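Local coordinates for porin (Acinetobacter baumannii AB307-0294, PDB 5DL7), which probably acts as an outer-membrane channel of the OprD-type porin family, letting small solutes cross the outer membrane, at residues A[117-129]-A[143-155]. Numbering follows the deposited sequence.
Sequences FRKNELFVGDLVP and PQTYRGIRFVSNE. With C8E ((hydroxyethyloxy)tri(ethyloxy)octane), chain J.
Glu121 and Val152 form a hydrogen-bonded antiparallel pair, with Glu121 N to Val152 O at 2.7 Å and Val152 N bonding back to Glu121 O. The same two-bond pattern recurs at Phe123-Arg150, Gly125-Gly148 and Leu127-Tyr146. Both chains turn a corner at the paired glycines, and the backbone pairing continues through it.

Charged and polar side chains add bonds at the Arg118-Glu155 end and just past the corner. Arg118 NE meets Glu155 OE1 at 3.1 Å, from above the carboxylate plane. Glu155 OE2 takes the backbone N of Lys119 at 2.7 Å, so the carboxylate spans two residues. Ser153 OG donates to Asn120 OD1 at 2.6 Å and accepts from Glu155 N, an ST turn. Past the corner, Arg147 NE forms a salt bridge with Asp126 OD1 at 2.9 Å. Tyr177 and the backbone of Ile111 also bind this carboxylate.

Side chains also pack on both faces of the strand pair. Arg150 CG stands anti to the backbone N (chi1 -180°) and the chain runs straight beside Phe123, ring and guanidinium planes 30° apart. Its NH1 lies over one ring face; its NH2 forms a salt bridge with Glu162. Leu127 CD1 packs on Gly148 C at 3.7 Å. On the other face Leu122 CD1 touches Ile149 CG2 at 3.6 Å, and detergent lies along Gly125 and Arg147.

Such neighbouring antiparallel strands build the wall of a porin beta-barrel.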
loop_
_atom_site.group_PDB
_atom_site.type_symbol
_atom_site.label_atom_id
_atom_site.label_comp_id
_atom_site.label_asym_id
_atom_site.label_seq_id
_atom_site.Cartn_x
_atom_site.Cartn_y
_atom_site.Cartn_z
ATOM N N PHE A 117 17.109 -14.053 -19.906
ATOM C CA PHE A 117 18.046 -15.131 -20.156
ATOM C C PHE A 117 17.734 -16.262 -19.187
ATOM O O PHE A 117 17.789 -16.062 -17.999
ATOM C CB PHE A 117 19.496 -14.628 -19.883
ATOM C CG PHE A 117 20.541 -15.698 -20.034
ATOM C CD1 PHE A 117 20.732 -16.271 -21.256
ATOM C CD2 PHE A 117 21.313 -16.113 -18.946
ATOM C CE1 PHE A 117 21.657 -17.294 -21.473
ATOM C CE2 PHE A 117 22.286 -17.110 -19.145
ATOM C CZ PHE A 117 22.414 -17.718 -20.386
ATOM N N ARG A 118 17.428 -17.466 -19.709
ATOM C CA ARG A 118 16.837 -18.476 -18.851
ATOM C C ARG A 118 15.756 -17.996 -17.933
ATOM O O ARG A 118 14.749 -17.445 -18.409
ATOM C CB ARG A 118 17.959 -19.128 -18.130
ATOM C CG ARG A 118 18.933 -19.775 -19.066
ATOM C CD ARG A 118 20.236 -20.124 -18.378
ATOM N NE ARG A 118 20.008 -21.157 -17.358
ATOM C CZ ARG A 118 20.063 -22.480 -17.576
ATOM N NH1 ARG A 118 20.342 -23.010 -18.766
ATOM N NH2 ARG A 118 19.860 -23.302 -16.565
ATOM N N LYS A 119 15.881 -18.098 -16.581
ATOM C CA LYS A 119 14.775 -17.653 -15.759
ATOM C C LYS A 119 15.201 -16.354 -14.969
ATOM O O LYS A 119 14.784 -16.120 -13.819
ATOM C CB LYS A 119 14.236 -18.717 -14.790
ATOM C CG LYS A 119 13.873 -20.082 -15.455
ATOM C CD LYS A 119 13.340 -20.951 -14.277
ATOM C CE LYS A 119 13.007 -22.373 -14.560
ATOM N NZ LYS A 119 11.751 -22.303 -15.344
ATOM N N ASN A 120 16.098 -15.563 -15.595
ATOM C CA ASN A 120 16.615 -14.314 -15.057
ATOM C C ASN A 120 15.987 -13.171 -15.941
ATOM O O ASN A 120 15.993 -13.297 -17.219
ATOM C CB ASN A 120 18.072 -14.224 -15.212
ATOM C CG ASN A 120 18.805 -15.386 -14.519
ATOM O OD1 ASN A 120 18.729 -15.447 -13.309
ATOM N ND2 ASN A 120 19.288 -16.386 -15.312
ATOM N N GLU A 121 15.437 -12.150 -15.300
ATOM C CA GLU A 121 14.850 -11.053 -16.097
ATOM C C GLU A 121 15.329 -9.698 -15.582
ATOM O O GLU A 121 15.551 -9.539 -14.379
ATOM C CB GLU A 121 13.374 -11.092 -15.952
ATOM C CG GLU A 121 12.697 -12.267 -16.555
ATOM C CD GLU A 121 11.255 -12.417 -16.125
ATOM O OE1 GLU A 121 10.378 -11.896 -16.873
ATOM O OE2 GLU A 121 11.097 -12.823 -14.942
ATOM N N LEU A 122 15.642 -8.797 -16.524
ATOM C CA LEU A 122 16.132 -7.479 -16.213
ATOM C C LEU A 122 15.030 -6.505 -16.811
ATOM O O LEU A 122 14.621 -6.674 -17.936
ATOM C CB LEU A 122 17.457 -7.293 -16.886
ATOM C CG LEU A 122 18.101 -5.877 -16.702
ATOM C CD1 LEU A 122 18.363 -5.669 -15.275
ATOM C CD2 LEU A 122 19.370 -5.694 -17.547
ATOM N N PHE A 123 14.661 -5.513 -16.034
ATOM C CA PHE A 123 13.639 -4.509 -16.383
ATOM C C PHE A 123 14.236 -3.125 -16.171
ATOM O O PHE A 123 14.905 -2.957 -15.158
ATOM C CB PHE A 123 12.427 -4.576 -15.509
ATOM C CG PHE A 123 11.732 -5.937 -15.479
ATOM C CD1 PHE A 123 12.191 -6.951 -14.597
ATOM C CD2 PHE A 123 10.558 -6.143 -16.189
ATOM C CE1 PHE A 123 11.588 -8.249 -14.553
ATOM C CE2 PHE A 123 9.913 -7.448 -16.168
ATOM C CZ PHE A 123 10.459 -8.466 -15.342
ATOM N N VAL A 124 14.127 -2.225 -17.208
ATOM C CA VAL A 124 14.704 -0.925 -17.125
ATOM C C VAL A 124 13.585 0.057 -17.487
ATOM O O VAL A 124 12.960 -0.084 -18.561
ATOM C CB VAL A 124 15.879 -0.798 -18.118
ATOM C CG1 VAL A 124 16.357 0.672 -18.043
ATOM C CG2 VAL A 124 16.994 -1.769 -17.742
ATOM N N GLY A 125 13.366 1.021 -16.643
ATOM C CA GLY A 125 12.361 2.070 -16.916
ATOM C C GLY A 125 11.469 2.286 -15.790
ATOM O O GLY A 125 11.877 2.434 -14.636
ATOM N N ASP A 126 10.167 2.331 -16.088
ATOM C CA ASP A 126 9.144 2.605 -15.137
ATOM C C ASP A 126 8.773 1.256 -14.430
ATOM O O ASP A 126 8.733 0.285 -15.172
ATOM C CB ASP A 126 7.924 3.187 -15.772
ATOM C CG ASP A 126 8.222 4.852 -16.334
ATOM O OD1 ASP A 126 8.428 5.905 -15.431
ATOM O OD2 ASP A 126 8.315 5.013 -17.624
ATOM N N LEU A 127 8.714 1.298 -13.113
ATOM C CA LEU A 127 8.573 0.056 -12.298
ATOM C C LEU A 127 7.478 0.230 -11.275
ATOM O O LEU A 127 7.261 1.329 -10.709
ATOM C CB LEU A 127 9.900 -0.265 -11.625
ATOM C CG LEU A 127 11.028 -0.401 -12.587
ATOM C CD1 LEU A 127 12.384 -0.438 -11.774
ATOM C CD2 LEU A 127 10.905 -1.701 -13.382
ATOM N N VAL A 128 6.826 -0.916 -10.866
ATOM C CA VAL A 128 5.799 -0.864 -9.788
ATOM C C VAL A 128 6.236 -1.936 -8.731
ATOM O O VAL A 128 5.892 -3.105 -8.798
ATOM C CB VAL A 128 4.410 -1.262 -10.368
ATOM C CG1 VAL A 128 3.345 -1.153 -9.285
ATOM C CG2 VAL A 128 4.073 -0.343 -11.573
ATOM N N PRO A 129 7.181 -1.588 -7.887
ATOM C CA PRO A 129 7.751 -2.541 -6.869
ATOM C C PRO A 129 6.705 -2.969 -5.897
ATOM O O PRO A 129 5.793 -2.206 -5.608
ATOM C CB PRO A 129 8.858 -1.741 -6.222
ATOM C CG PRO A 129 9.082 -0.464 -7.126
ATOM C CD PRO A 129 7.791 -0.233 -7.805
ATOM N N PRO A 143 -1.367 3.838 -9.397
ATOM C CA PRO A 143 -0.230 3.330 -8.621
ATOM C C PRO A 143 0.917 4.333 -8.592
ATOM O O PRO A 143 1.150 4.982 -9.572
ATOM C CB PRO A 143 0.245 2.097 -9.470
ATOM C CG PRO A 143 -0.300 2.225 -10.781
ATOM C CD PRO A 143 -1.602 3.060 -10.624
ATOM N N GLN A 144 1.585 4.422 -7.483
ATOM C CA GLN A 144 2.955 4.968 -7.378
ATOM C C GLN A 144 3.880 4.190 -8.267
ATOM O O GLN A 144 3.801 2.946 -8.342
ATOM C CB GLN A 144 3.323 4.941 -5.941
ATOM C CG GLN A 144 4.573 5.596 -5.591
ATOM C CD GLN A 144 4.926 5.244 -4.119
ATOM O OE1 GLN A 144 4.724 4.080 -3.698
ATOM N NE2 GLN A 144 5.514 6.142 -3.425
ATOM N N THR A 145 4.778 4.921 -8.991
ATOM C CA THR A 145 5.748 4.238 -9.768
ATOM C C THR A 145 7.155 4.790 -9.468
ATOM O O THR A 145 7.311 5.866 -8.975
ATOM C CB THR A 145 5.522 4.178 -11.310
ATOM O OG1 THR A 145 5.662 5.461 -11.916
ATOM C CG2 THR A 145 4.092 3.578 -11.661
ATOM N N TYR A 146 8.138 3.990 -9.839
ATOM C CA TYR A 146 9.595 4.388 -9.666
ATOM C C TYR A 146 10.313 4.184 -10.971
ATOM O O TYR A 146 9.912 3.364 -11.786
ATOM C CB TYR A 146 10.252 3.522 -8.557
ATOM C CG TYR A 146 9.832 3.876 -7.225
ATOM C CD1 TYR A 146 8.707 3.346 -6.640
ATOM C CD2 TYR A 146 10.593 4.723 -6.439
ATOM C CE1 TYR A 146 8.271 3.679 -5.371
ATOM C CE2 TYR A 146 10.232 5.038 -5.152
ATOM C CZ TYR A 146 9.028 4.494 -4.579
ATOM O OH TYR A 146 8.753 4.841 -3.284
ATOM N N ARG A 147 11.417 4.916 -11.210
ATOM C CA ARG A 147 12.217 4.765 -12.376
ATOM C C ARG A 147 13.549 4.253 -12.030
ATOM O O ARG A 147 14.105 4.708 -11.076
ATOM C CB ARG A 147 12.439 6.176 -13.045
ATOM C CG ARG A 147 12.086 6.095 -14.411
ATOM C CD ARG A 147 12.017 7.535 -15.054
ATOM N NE ARG A 147 10.724 7.725 -15.720
ATOM C CZ ARG A 147 10.454 8.872 -16.362
ATOM N NH1 ARG A 147 11.304 9.897 -16.192
ATOM N NH2 ARG A 147 9.329 9.009 -17.032
ATOM N N GLY A 148 13.946 3.177 -12.693
ATOM C CA GLY A 148 15.265 2.539 -12.444
ATOM C C GLY A 148 15.370 1.211 -13.112
ATOM O O GLY A 148 14.892 1.004 -14.259
ATOM N N ILE A 149 15.991 0.271 -12.367
ATOM C CA ILE A 149 16.311 -1.073 -12.860
ATOM C C ILE A 149 15.818 -2.043 -11.767
ATOM O O ILE A 149 15.844 -1.835 -10.543
ATOM C CB ILE A 149 17.803 -1.209 -13.001
ATOM C CG1 ILE A 149 18.257 -0.254 -14.128
ATOM C CG2 ILE A 149 18.144 -2.619 -13.365
ATOM C CD1 ILE A 149 19.721 0.112 -13.852
ATOM N N ARG A 150 15.273 -3.137 -12.327
ATOM C CA ARG A 150 14.799 -4.278 -11.471
ATOM C C ARG A 150 15.444 -5.523 -12.098
ATOM O O ARG A 150 15.445 -5.740 -13.257
ATOM C CB ARG A 150 13.282 -4.437 -11.513
ATOM C CG ARG A 150 12.643 -5.592 -10.650
ATOM C CD ARG A 150 11.235 -5.886 -11.077
ATOM N NE ARG A 150 10.657 -6.836 -10.131
ATOM C CZ ARG A 150 9.662 -7.701 -10.449
ATOM N NH1 ARG A 150 9.084 -7.635 -11.552
ATOM N NH2 ARG A 150 9.268 -8.587 -9.541
ATOM N N PHE A 151 15.938 -6.392 -11.227
ATOM C CA PHE A 151 16.451 -7.712 -11.678
ATOM C C PHE A 151 15.719 -8.786 -10.816
ATOM O O PHE A 151 15.493 -8.634 -9.602
ATOM C CB PHE A 151 17.907 -7.848 -11.400
ATOM C CG PHE A 151 18.436 -9.272 -11.749
ATOM C CD1 PHE A 151 18.712 -9.572 -12.990
ATOM C CD2 PHE A 151 18.565 -10.241 -10.678
ATOM C CE1 PHE A 151 19.148 -10.857 -13.376
ATOM C CE2 PHE A 151 19.014 -11.529 -11.024
ATOM C CZ PHE A 151 19.294 -11.801 -12.355
ATOM N N VAL A 152 15.319 -9.857 -11.528
ATOM C CA VAL A 152 14.527 -10.916 -10.873
ATOM C C VAL A 152 15.135 -12.221 -11.399
ATOM O O VAL A 152 15.410 -12.396 -12.606
ATOM C CB VAL A 152 13.072 -10.984 -11.192
ATOM C CG1 VAL A 152 12.391 -12.143 -10.483
ATOM C CG2 VAL A 152 12.411 -9.823 -10.675
ATOM N N SER A 153 15.484 -13.157 -10.453
ATOM C CA SER A 153 15.949 -14.525 -10.918
ATOM C C SER A 153 15.002 -15.518 -10.297
ATOM O O SER A 153 14.806 -15.577 -9.077
ATOM C CB SER A 153 17.346 -14.869 -10.540
ATOM O OG SER A 153 17.685 -16.152 -11.015
ATOM N N ASN A 154 14.589 -16.453 -11.153
ATOM C CA ASN A 154 13.792 -17.598 -10.685
ATOM C C ASN A 154 14.570 -18.850 -10.993
ATOM O O ASN A 154 14.038 -19.960 -11.194
ATOM C CB ASN A 154 12.422 -17.595 -11.298
ATOM C CG ASN A 154 11.502 -16.681 -10.551
ATOM O OD1 ASN A 154 11.130 -15.621 -11.019
ATOM N ND2 ASN A 154 11.258 -16.971 -9.350
ATOM N N GLU A 155 15.872 -18.701 -11.219
ATOM C CA GLU A 155 16.703 -19.881 -11.533
ATOM C C GLU A 155 16.726 -20.956 -10.440
ATOM O O GLU A 155 16.845 -22.167 -10.790
ATOM C CB GLU A 155 18.156 -19.513 -11.737
ATOM C CG GLU A 155 18.520 -18.853 -13.035
ATOM C CD GLU A 155 18.318 -19.786 -14.246
ATOM O OE1 GLU A 155 19.066 -20.692 -14.400
ATOM O OE2 GLU A 155 17.336 -19.695 -14.969
HETATM C C10 C8E J . 18.721 4.091 -13.605
HETATM C C11 C8E J . 17.592 4.841 -14.361
HETATM O O12 C8E J . 17.320 4.220 -15.634
HETATM C C13 C8E J . 15.951 4.223 -16.185
HETATM C C14 C8E J . 15.326 5.539 -16.744
HETATM O O15 C8E J . 14.084 5.128 -17.398
HETATM C C16 C8E J . 13.200 5.944 -18.155
HETATM C C17 C8E J . 11.984 5.205 -18.790
HETATM O O18 C8E J . 12.743 4.301 -19.593
HETATM C C19 C8E J . 12.022 3.369 -20.339
HETATM C C20 C8E J . 13.188 2.550 -20.920
HETATM O O21 C8E J . 12.653 1.781 -21.967
#